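Local coordinates for farnesyl diphosphate phosphatase YisP (Bacillus subtilis subsp. subtilis, PDB 3WE9), which hydrolyses farnesyl diphosphate to farnesol and diphosphate, an activity that supports biofilm formation in this bacterium, at residues A[119-124]-A[206-211]; A[177-182]-A[190-195]. All coordinates share one frame; numbering follows the deposited sequence.

The two contacts adjoin within one all-helical squalene/phytoene synthase fold, their centres about 14 Å apart. Contact 1 joins two long helices, 118-140 and 199-221, and is partly buried. Contact 2, nested in the loop that contact 1 closes, folds the short helices 179-185 and 189-194 together; although farther from the chain centre, about 23 Å against about 14 Å, its touching residues are mostly buried. They meet directly, with I208 CD1 3.7 Å from P178 CD and Y207 CD2 3.8 Å from V181 CG1. The chemistry differs accordingly: contact 1 passes from methyl packing to a carboxylate nearer solvent, whereas contact 2 sets one leucine against an isoleucine, a methionine and a tethered guanidinium.

Contact 1: A[119-124]-A[206-211]; sequences DELLMY and EYIAFE
E206 OE2, held by a salt bridge from R249 NE and a hydrogen bond with H253 NE2, belongs to the same helical segment that carries I208 and E211 against L121 and L122. This division of labour illustrates how two long helices can be coupled: charged grips tie one of them to other parts of the chain, while the two segments themselves meet lightly and largely through apolar groups. The backbones stand well apart, with L121 CA 9.3 Å from I208 CA and L122 CA 8.9 Å from E211 CA, and the two segments bury 141 Å² in total.

At the buried end, L121 CD2 lies 3.8 Å from I208 CG2, an ordinary van der Waals contact between methyls whose side chains cross at about a right angle. Two torsions bring them together: the leucine carries CG anti to its own amide nitrogen (chi1 176°), and the isoleucine, with chi1 -59°, places its CG2 branch in the equivalent position.

At the next residue, L122, and one turn along the partner helix, at E211, the apolar character gives way. L122 reaches out with CD1, which comes to 4.1 Å from E211 OE2, again with the side chains crossing steeply. The glutamate chain bends at chi2 (-86°), and OE2 is the carboxylate atom that comes nearest the leucine methyl. D119 OD1 is 6.3 Å from E211 OE2, too far for contact, though two like charges at this spacing could slightly raise the proton affinity of each.

Both segments are continuous helix, as the 2.8 Å bonds from M123 N to D119 O and from F210 N to E206 O attest. Helix 145-165 packs against both: F164 meets L121, L161 meets L122, and L165 meets I208, making the contact one side of a three-helix arrangement.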
loop_
_atom_site.group_PDB
_atom_site.type_symbol
_atom_site.label_atom_id
_atom_site.label_comp_id
_atom_site.label_asym_id
_atom_site.label_seq_id
_atom_site.Cartn_x
_atom_site.Cartn_y
_atom_site.Cartn_z
ATOM N N ASP A 119 9.197 16.036 -1.065
ATOM C CA ASP A 119 8.814 15.866 0.337
ATOM C C ASP A 119 7.305 15.850 0.518
ATOM O O ASP A 119 6.782 15.135 1.371
ATOM C CB ASP A 119 9.406 16.983 1.207
ATOM C CG ASP A 119 10.830 16.696 1.646
ATOM O OD1 ASP A 119 11.329 15.585 1.375
ATOM O OD2 ASP A 119 11.448 17.584 2.275
ATOM N N GLU A 120 6.600 16.644 -0.279
ATOM C CA GLU A 120 5.151 16.690 -0.183
ATOM C C GLU A 120 4.541 15.337 -0.574
ATOM O O GLU A 120 3.600 14.862 0.066
ATOM C CB GLU A 120 4.601 17.807 -1.075
ATOM C CG GLU A 120 3.131 18.107 -0.847
ATOM C CD GLU A 120 2.674 19.380 -1.539
ATOM O OE1 GLU A 120 1.466 19.696 -1.459
ATOM O OE2 GLU A 120 3.517 20.068 -2.158
ATOM N N LEU A 121 5.075 14.720 -1.626
ATOM C CA LEU A 121 4.578 13.414 -2.057
ATOM C C LEU A 121 4.905 12.366 -0.988
ATOM O O LEU A 121 4.068 11.527 -0.656
ATOM C CB LEU A 121 5.226 13.002 -3.384
ATOM C CG LEU A 121 4.854 11.606 -3.907
ATOM C CD1 LEU A 121 3.363 11.528 -4.202
ATOM C CD2 LEU A 121 5.658 11.306 -5.165
ATOM N N LEU A 122 6.125 12.425 -0.458
ATOM C CA LEU A 122 6.575 11.483 0.568
ATOM C C LEU A 122 5.758 11.608 1.845
ATOM O O LEU A 122 5.417 10.607 2.476
ATOM C CB LEU A 122 8.055 11.713 0.896
ATOM C CG LEU A 122 9.055 11.455 -0.235
ATOM C CD1 LEU A 122 10.476 11.745 0.244
ATOM C CD2 LEU A 122 8.923 10.009 -0.691
ATOM N N MET A 123 5.455 12.842 2.226
ATOM C CA MET A 123 4.673 13.098 3.427
ATOM C C MET A 123 3.286 12.507 3.236
ATOM O O MET A 123 2.687 11.964 4.168
ATOM C CB MET A 123 4.587 14.608 3.681
ATOM C CG MET A 123 3.670 15.012 4.831
ATOM S SD MET A 123 4.027 14.191 6.398
ATOM C CE MET A 123 5.707 14.626 6.644
ATOM N N TYR A 124 2.777 12.602 2.016
ATOM C CA TYR A 124 1.463 12.057 1.728
ATOM C C TYR A 124 1.451 10.528 1.786
ATOM O O TYR A 124 0.513 9.927 2.307
ATOM C CB TYR A 124 0.980 12.502 0.359
ATOM C CG TYR A 124 -0.417 12.028 0.095
ATOM C CD1 TYR A 124 -1.465 12.418 0.930
ATOM C CD2 TYR A 124 -0.697 11.162 -0.956
ATOM C CE1 TYR A 124 -2.756 11.959 0.727
ATOM C CE2 TYR A 124 -1.991 10.696 -1.169
ATOM C CZ TYR A 124 -3.011 11.100 -0.325
ATOM O OH TYR A 124 -4.296 10.661 -0.536
ATOM N N GLU A 206 11.536 7.590 -12.628
ATOM C CA GLU A 206 12.601 6.807 -12.009
ATOM C C GLU A 206 13.164 7.480 -10.753
ATOM O O GLU A 206 13.582 6.810 -9.811
ATOM C CB GLU A 206 13.724 6.541 -13.020
ATOM C CG GLU A 206 13.346 5.570 -14.156
ATOM C CD GLU A 206 13.053 4.150 -13.667
ATOM O OE1 GLU A 206 13.360 3.843 -12.498
ATOM O OE2 GLU A 206 12.521 3.333 -14.457
ATOM N N TYR A 207 13.163 8.807 -10.738
ATOM C CA TYR A 207 13.670 9.538 -9.580
ATOM C C TYR A 207 12.797 9.226 -8.364
ATOM O O TYR A 207 13.306 9.044 -7.256
ATOM C CB TYR A 207 13.672 11.045 -9.855
ATOM C CG TYR A 207 14.474 11.856 -8.856
ATOM C CD1 TYR A 207 15.868 11.884 -8.911
ATOM C CD2 TYR A 207 13.838 12.604 -7.866
ATOM C CE1 TYR A 207 16.613 12.643 -8.004
ATOM C CE2 TYR A 207 14.570 13.365 -6.952
ATOM C CZ TYR A 207 15.956 13.382 -7.029
ATOM O OH TYR A 207 16.682 14.150 -6.147
ATOM N N ILE A 208 11.484 9.161 -8.580
ATOM C CA ILE A 208 10.534 8.853 -7.513
ATOM C C ILE A 208 10.585 7.351 -7.198
ATOM O O ILE A 208 10.504 6.949 -6.035
ATOM C CB ILE A 208 9.087 9.257 -7.925
ATOM C CG1 ILE A 208 9.044 10.760 -8.230
ATOM C CG2 ILE A 208 8.089 8.915 -6.811
ATOM C CD1 ILE A 208 7.739 11.228 -8.858
ATOM N N ALA A 209 10.733 6.524 -8.234
ATOM C CA ALA A 209 10.803 5.072 -8.033
ATOM C C ALA A 209 12.041 4.717 -7.191
ATOM O O ALA A 209 12.027 3.756 -6.413
ATOM C CB ALA A 209 10.858 4.350 -9.394
ATOM N N PHE A 210 13.104 5.499 -7.352
ATOM C CA PHE A 210 14.342 5.290 -6.598
ATOM C C PHE A 210 14.052 5.366 -5.094
ATOM O O PHE A 210 14.550 4.552 -4.308
ATOM C CB PHE A 210 15.380 6.351 -6.984
ATOM C CG PHE A 210 16.733 6.122 -6.378
ATOM C CD1 PHE A 210 17.673 5.322 -7.020
ATOM C CD2 PHE A 210 17.060 6.689 -5.151
ATOM C CE1 PHE A 210 18.923 5.086 -6.448
ATOM C CE2 PHE A 210 18.310 6.459 -4.567
ATOM C CZ PHE A 210 19.240 5.657 -5.219
ATOM N N GLU A 211 13.257 6.356 -4.697
ATOM C CA GLU A 211 12.868 6.528 -3.300
ATOM C C GLU A 211 12.029 5.341 -2.821
ATOM O O GLU A 211 12.265 4.791 -1.746
ATOM C CB GLU A 211 12.054 7.816 -3.144
ATOM C CG GLU A 211 12.877 9.086 -3.303
ATOM C CD GLU A 211 13.533 9.518 -1.999
ATOM O OE1 GLU A 211 13.783 8.650 -1.137
ATOM O OE2 GLU A 211 13.800 10.730 -1.839
#

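Contact 2: A[177-182]-A[190-195]; sequences IPRQVM and ADLQKG
I177 and L192 bring the two backbones nearest, with 9.2 Å between their CA atoms, where two short helices follow each other in the chain. Segment 177-182 enters in an extended conformation, and P178 then takes the N-cap position, its carbonyl oxygen receiving M182 N at 3.0 Å. Segment 190-195 does the reverse: its helix closes in a Schellman motif, where G195, at phi 71°, turns the chain away and donates its N to L192 O.

L192 is the apolar side chain on which the contact turns, and its methyls divide the work. CD1 meets I177 CD1 tip to tip at 3.3 Å, closer than carbons normally approach, which marks a tight fit or a small error in the model. CD2 sits over one face of the R179 guanidinium, 3.3 Å from NH2 and 3.7 Å from CZ. From another direction comes M182, whose chain, bent at its last torsion (chi3 65°), brings CE to 4.0 Å from L192 CD2.

The flat group under the leucine is firmly oriented. R179 NH1 donates to I177 O at 2.8 Å (N-H...O 154°), in the carbonyl plane and on a lone pair, while the oxygen lies near the guanidinium plane. K174 O also accepts from NH1, and E189 forms a salt bridge to NE, linking the arginine's own helix to the end of helix 171-174 and the start of helix 189-194.

F256, from a loop, packs on L192. Helix 199-221 touches the first segment through T204, which contacts I177 and V181, and helix 118-140 adds L118 against V181.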
loop_
_atom_site.group_PDB
_atom_site.type_symbol
_atom_site.label_atom_id
_atom_site.label_comp_id
_atom_site.label_asym_id
_atom_site.label_seq_id
_atom_site.Cartn_x
_atom_site.Cartn_y
_atom_site.Cartn_z
ATOM N N ILE A 177 2.468 14.278 -8.894
ATOM C CA ILE A 177 3.828 14.327 -9.436
ATOM C C ILE A 177 4.450 15.660 -8.987
ATOM O O ILE A 177 3.926 16.733 -9.295
ATOM C CB ILE A 177 3.833 14.276 -10.976
ATOM C CG1 ILE A 177 3.148 12.991 -11.451
ATOM C CG2 ILE A 177 5.269 14.350 -11.495
ATOM C CD1 ILE A 177 2.820 12.987 -12.924
ATOM N N PRO A 178 5.573 15.601 -8.252
ATOM C CA PRO A 178 6.262 16.795 -7.751
ATOM C C PRO A 178 6.770 17.718 -8.853
ATOM O O PRO A 178 7.617 17.337 -9.659
ATOM C CB PRO A 178 7.397 16.211 -6.916
ATOM C CG PRO A 178 6.870 14.884 -6.490
ATOM C CD PRO A 178 6.231 14.383 -7.753
ATOM N N ARG A 179 6.249 18.941 -8.876
ATOM C CA ARG A 179 6.650 19.912 -9.884
ATOM C C ARG A 179 8.140 20.240 -9.839
ATOM O O ARG A 179 8.740 20.561 -10.870
ATOM C CB ARG A 179 5.804 21.186 -9.753
ATOM C CG ARG A 179 4.551 21.193 -10.639
ATOM C CD ARG A 179 3.736 19.899 -10.532
ATOM N NE ARG A 179 2.573 19.931 -11.415
ATOM C CZ ARG A 179 1.678 18.953 -11.528
ATOM N NH1 ARG A 179 1.797 17.834 -10.810
ATOM N NH2 ARG A 179 0.652 19.100 -12.357
ATOM N N GLN A 180 8.743 20.169 -8.656
ATOM C CA GLN A 180 10.174 20.449 -8.543
ATOM C C GLN A 180 10.983 19.318 -9.172
ATOM O O GLN A 180 12.069 19.545 -9.701
ATOM C CB GLN A 180 10.590 20.629 -7.079
ATOM C CG GLN A 180 10.180 21.962 -6.477
ATOM C CD GLN A 180 10.667 23.133 -7.303
ATOM O OE1 GLN A 180 11.873 23.315 -7.497
ATOM N NE2 GLN A 180 9.733 23.932 -7.806
ATOM N N VAL A 181 10.458 18.100 -9.107
ATOM C CA VAL A 181 11.149 16.967 -9.712
ATOM C C VAL A 181 10.984 17.086 -11.233
ATOM O O VAL A 181 11.931 16.876 -11.987
ATOM C CB VAL A 181 10.572 15.614 -9.215
ATOM C CG1 VAL A 181 11.228 14.458 -9.966
ATOM C CG2 VAL A 181 10.831 15.458 -7.714
ATOM N N MET A 182 9.784 17.440 -11.678
ATOM C CA MET A 182 9.547 17.616 -13.103
ATOM C C MET A 182 10.518 18.659 -13.656
ATOM O O MET A 182 11.135 18.455 -14.704
ATOM C CB MET A 182 8.114 18.082 -13.358
ATOM C CG MET A 182 7.059 16.996 -13.228
ATOM S SD MET A 182 5.408 17.694 -13.086
ATOM C CE MET A 182 5.197 18.501 -14.695
ATOM N N ALA A 190 2.635 20.966 -19.790
ATOM C CA ALA A 190 1.990 20.622 -21.057
ATOM C C ALA A 190 2.216 19.147 -21.385
ATOM O O ALA A 190 1.293 18.463 -21.832
ATOM C CB ALA A 190 2.528 21.500 -22.185
ATOM N N ASP A 191 3.444 18.669 -21.184
ATOM C CA ASP A 191 3.771 17.263 -21.438
ATOM C C ASP A 191 2.840 16.408 -20.576
ATOM O O ASP A 191 2.174 15.492 -21.060
ATOM C CB ASP A 191 5.213 16.915 -21.015
ATOM C CG ASP A 191 6.284 17.503 -21.919
ATOM O OD1 ASP A 191 6.032 17.699 -23.123
ATOM O OD2 ASP A 191 7.412 17.737 -21.408
ATOM N N LEU A 192 2.825 16.719 -19.283
ATOM C CA LEU A 192 2.011 15.997 -18.312
ATOM C C LEU A 192 0.531 15.952 -18.677
ATOM O O LEU A 192 -0.096 14.892 -18.629
ATOM C CB LEU A 192 2.173 16.625 -16.920
ATOM C CG LEU A 192 1.329 16.036 -15.784
ATOM C CD1 LEU A 192 1.668 14.556 -15.601
ATOM C CD2 LEU A 192 1.588 16.804 -14.498
ATOM N N GLN A 193 -0.031 17.099 -19.034
ATOM C CA GLN A 193 -1.445 17.149 -19.384
ATOM C C GLN A 193 -1.743 16.251 -20.582
ATOM O O GLN A 193 -2.803 15.629 -20.647
ATOM C CB GLN A 193 -1.876 18.588 -19.680
ATOM C CG GLN A 193 -3.381 18.737 -19.904
ATOM C CD GLN A 193 -3.834 20.187 -19.906
ATOM O OE1 GLN A 193 -3.684 20.898 -18.909
ATOM N NE2 GLN A 193 -4.396 20.633 -21.026
ATOM N N LYS A 194 -0.800 16.182 -21.518
ATOM C CA LYS A 194 -0.941 15.351 -22.713
ATOM C C LYS A 194 -0.621 13.889 -22.418
ATOM O O LYS A 194 -0.899 13.007 -23.230
ATOM C CB LYS A 194 0.000 15.839 -23.820
ATOM C CG LYS A 194 -0.564 16.929 -24.713
ATOM C CD LYS A 194 0.485 17.442 -25.699
ATOM C CE LYS A 194 1.567 18.249 -24.989
ATOM N NZ LYS A 194 2.587 18.808 -25.929
ATOM N N GLY A 195 -0.018 13.643 -21.260
ATOM C CA GLY A 195 0.352 12.289 -20.903
ATOM C C GLY A 195 1.512 11.833 -21.767
ATOM O O GLY A 195 1.591 10.667 -22.166
#